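Local coordinates for CELL WALL surface anchor family protein (Streptococcus pneumoniae, PDB 2WW8), which is the pilus adhesin RrgA, which recognises host cells and probably attaches the bacterium to them through the pilus, at residues A[179-184]-A[207-212]. Numbering follows the deposited sequence.
Sequences PYERVI and ELTVSG
Y180 and E207 make the one close direct approach here. CE2 of the Y180 ring lies 3.8 Å from OE1 of E207, with ring and carboxylate planes turned 42° apart. E207 has CG anti to its own N (chi1 174°) and an extended chain, and this carries the carboxylate over to the tyrosine.

Water does the polar bridging. One water sits in the ring plane at the edge of Y180, 2.6 Å from its OH, and donates to E207 OE1 at 2.7 Å. A second water donates to E181 OE2 at 3.0 Å and lies 2.6 Å from T209 OG1. E181 OE2 and T209 OG1 are 4.4 Å apart, and the water bridges them from one side.

E207 and T209, which hold these waters, also bind strand 187-196. E207 OE1 forms a salt bridge with R192 NE, and T209 OG1 hydrogen-bonds S190 OG. The arginine probably keeps the carboxylate ionised.

Strands 171-184, 187-196 and 203-218 are consecutive and antiparallel, with 187-196 in the middle. The contact joins next-nearest neighbours, spanning the middle strand on one face. L208 and V210 turn away and pack on strand 593-601, within the Ig-like tip-pilin family region.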
ATOM      1  N   PRO A 179       1.278   9.864  -0.236  1.00 19.69           N
ATOM      2  CA  PRO A 179       0.961   8.449  -0.495  1.00 19.58           C
ATOM      3  C   PRO A 179       0.351   8.157  -1.854  1.00 18.24           C
ATOM      4  O   PRO A 179      -0.182   9.072  -2.495  1.00 18.66           O
ATOM      5  CB  PRO A 179      -0.038   8.092   0.621  1.00 17.91           C
ATOM      6  CG  PRO A 179      -0.573   9.311   1.080  1.00 21.52           C
ATOM      7  CD  PRO A 179       0.549  10.356   0.945  1.00 20.06           C
ATOM      8  N   TYR A 180       0.391   6.886  -2.262  1.00 17.22           N
ATOM      9  CA  TYR A 180       0.009   6.521  -3.603  1.00 15.87           C
ATOM     10  C   TYR A 180      -1.457   6.117  -3.493  1.00 17.10           C
ATOM     11  O   TYR A 180      -2.128   6.038  -4.499  1.00 15.55           O
ATOM     12  CB  TYR A 180       0.919   5.439  -4.221  1.00 14.73           C
ATOM     13  CG  TYR A 180       0.849   4.044  -3.633  1.00 17.18           C
ATOM     14  CD1 TYR A 180       1.690   3.660  -2.584  1.00 18.01           C
ATOM     15  CD2 TYR A 180      -0.078   3.109  -4.138  1.00 20.16           C
ATOM     16  CE1 TYR A 180       1.631   2.360  -2.054  1.00 20.14           C
ATOM     17  CE2 TYR A 180      -0.205   1.820  -3.586  1.00 19.24           C
ATOM     18  CZ  TYR A 180       0.674   1.465  -2.548  1.00 23.32           C
ATOM     19  OH  TYR A 180       0.569   0.210  -2.028  1.00 20.35           O
ATOM     20  N   GLU A 181      -1.932   5.880  -2.275  1.00 16.15           N
ATOM     21  CA  GLU A 181      -3.334   5.632  -2.021  1.00 15.80           C
ATOM     22  C   GLU A 181      -4.073   6.881  -1.494  1.00 13.26           C
ATOM     23  O   GLU A 181      -3.626   7.528  -0.544  1.00 12.83           O
ATOM     24  CB  GLU A 181      -3.434   4.434  -1.080  1.00 15.28           C
ATOM     25  CG  GLU A 181      -4.888   4.137  -0.680  1.00 22.40           C
ATOM     26  CD  GLU A 181      -5.024   2.753  -0.001  1.00 32.21           C
ATOM     27  OE1 GLU A 181      -4.919   2.680   1.246  1.00 31.53           O
ATOM     28  OE2 GLU A 181      -5.217   1.733  -0.718  1.00 37.42           O
ATOM     29  N   ARG A 182      -5.194   7.217  -2.125  1.00 13.12           N
ATOM     30  CA  ARG A 182      -5.999   8.381  -1.812  1.00 12.89           C
ATOM     31  C   ARG A 182      -7.339   7.963  -1.187  1.00 14.59           C
ATOM     32  O   ARG A 182      -8.098   7.156  -1.756  1.00 13.01           O
ATOM     33  CB  ARG A 182      -6.245   9.164  -3.120  1.00 14.50           C
ATOM     34  CG  ARG A 182      -6.871  10.547  -2.925  1.00 12.49           C
ATOM     35  CD  ARG A 182      -7.308  11.103  -4.292  1.00 10.10           C
ATOM     36  NE  ARG A 182      -7.596  12.543  -4.143  1.00 12.85           N
ATOM     37  CZ  ARG A 182      -8.264  13.283  -5.028  1.00 13.54           C
ATOM     38  NH1 ARG A 182      -8.775  12.697  -6.095  1.00 10.37           N
ATOM     39  NH2 ARG A 182      -8.477  14.577  -4.821  1.00 10.22           N
ATOM     40  N   VAL A 183      -7.680   8.579  -0.055  1.00 11.64           N
ATOM     41  CA  VAL A 183      -9.019   8.443   0.516  1.00 13.34           C
ATOM     42  C   VAL A 183     -10.025   9.293  -0.281  1.00 13.35           C
ATOM     43  O   VAL A 183      -9.792  10.490  -0.497  1.00 14.72           O
ATOM     44  CB  VAL A 183      -9.030   8.853   2.003  1.00 12.59           C
ATOM     45  CG1 VAL A 183     -10.392   8.597   2.619  1.00 12.67           C
ATOM     46  CG2 VAL A 183      -7.918   8.055   2.778  1.00 14.74           C
ATOM     47  N   ILE A 184     -11.149   8.687  -0.669  1.00 10.35           N
ATOM     48  CA  ILE A 184     -12.236   9.400  -1.279  1.00 12.71           C
ATOM     49  C   ILE A 184     -13.559   9.074  -0.607  1.00 13.12           C
ATOM     50  O   ILE A 184     -13.644   8.104   0.169  1.00 12.75           O
ATOM     51  CB  ILE A 184     -12.337   9.080  -2.806  1.00 11.50           C
ATOM     52  CG1 ILE A 184     -12.457   7.564  -3.033  1.00 15.06           C
ATOM     53  CG2 ILE A 184     -11.217   9.714  -3.491  1.00  9.56           C
ATOM     54  CD1 ILE A 184     -12.750   7.148  -4.487  1.00 15.66           C
ATOM     55  N   GLU A 207       0.326  -0.269 -11.237  1.00 16.25           N
ATOM     56  CA  GLU A 207      -0.782  -0.838 -10.465  1.00 14.93           C
ATOM     57  C   GLU A 207      -1.779   0.255 -10.086  1.00 15.22           C
ATOM     58  O   GLU A 207      -1.357   1.286  -9.547  1.00 16.28           O
ATOM     59  CB  GLU A 207      -0.208  -1.466  -9.178  1.00 15.29           C
ATOM     60  CG  GLU A 207      -1.267  -1.974  -8.174  1.00 14.35           C
ATOM     61  CD  GLU A 207      -0.658  -2.031  -6.780  1.00 22.00           C
ATOM     62  OE1 GLU A 207      -0.660  -0.999  -6.027  1.00 18.44           O
ATOM     63  OE2 GLU A 207      -0.161  -3.145  -6.494  1.00 22.55           O
ATOM     64  N   LEU A 208      -3.077  -0.013 -10.276  1.00 15.66           N
ATOM     65  CA  LEU A 208      -4.231   0.818  -9.878  1.00 16.76           C
ATOM     66  C   LEU A 208      -5.084  -0.076  -8.998  1.00 17.08           C
ATOM     67  O   LEU A 208      -5.228  -1.256  -9.304  1.00 14.49           O
ATOM     68  CB  LEU A 208      -5.067   1.261 -11.090  1.00 18.59           C
ATOM     69  CG  LEU A 208      -4.550   2.447 -11.909  1.00 19.30           C
ATOM     70  CD1 LEU A 208      -3.294   2.087 -12.703  1.00 15.52           C
ATOM     71  CD2 LEU A 208      -5.685   2.981 -12.809  1.00 17.74           C
ATOM     72  N   THR A 209      -5.595   0.492  -7.901  1.00 16.51           N
ATOM     73  CA  THR A 209      -6.555  -0.214  -7.082  1.00 16.35           C
ATOM     74  C   THR A 209      -7.737   0.720  -6.783  1.00 16.85           C
ATOM     75  O   THR A 209      -7.585   1.945  -6.853  1.00 16.31           O
ATOM     76  CB  THR A 209      -5.978  -0.746  -5.762  1.00 15.70           C
ATOM     77  OG1 THR A 209      -5.808   0.315  -4.809  1.00 17.71           O
ATOM     78  CG2 THR A 209      -4.670  -1.515  -5.936  1.00 12.91           C
ATOM     79  N   VAL A 210      -8.891   0.114  -6.465  1.00 16.47           N
ATOM     80  CA  VAL A 210     -10.093   0.840  -6.101  1.00 14.56           C
ATOM     81  C   VAL A 210     -10.766  -0.029  -5.039  1.00 15.92           C
ATOM     82  O   VAL A 210     -10.860  -1.238  -5.195  1.00 15.38           O
ATOM     83  CB  VAL A 210     -11.048   1.034  -7.297  1.00 17.89           C
ATOM     84  CG1 VAL A 210     -12.320   1.719  -6.797  1.00 17.62           C
ATOM     85  CG2 VAL A 210     -10.382   1.941  -8.363  1.00 16.56           C
ATOM     86  N   SER A 211     -11.189   0.597  -3.951  1.00 13.67           N
ATOM     87  CA  SER A 211     -11.937  -0.102  -2.913  0.50 14.42           C
ATOM     88  C   SER A 211     -13.165   0.735  -2.619  1.00 14.44           C
ATOM     89  O   SER A 211     -13.130   1.986  -2.710  1.00 14.18           O
ATOM     90  CB  SER A 211     -11.069  -0.277  -1.678  0.50 13.37           C
ATOM     91  OG  SER A 211     -11.113   0.911  -0.926  0.50 13.56           O
ATOM     92  N   GLY A 212     -14.275   0.055  -2.337  1.00 14.47           N
ATOM     93  CA  GLY A 212     -15.563   0.740  -2.164  1.00 11.75           C
ATOM     94  C   GLY A 212     -15.969   0.971  -0.711  1.00 12.49           C
ATOM     95  O   GLY A 212     -15.195   0.764   0.263  1.00 11.81           O
TER
HETATM   96  O   HOH W   1      -0.903  -1.410  -3.413  1.00 22.13           O
HETATM   97  O   HOH W   2      -7.192   1.571  -3.013  1.00 18.89           O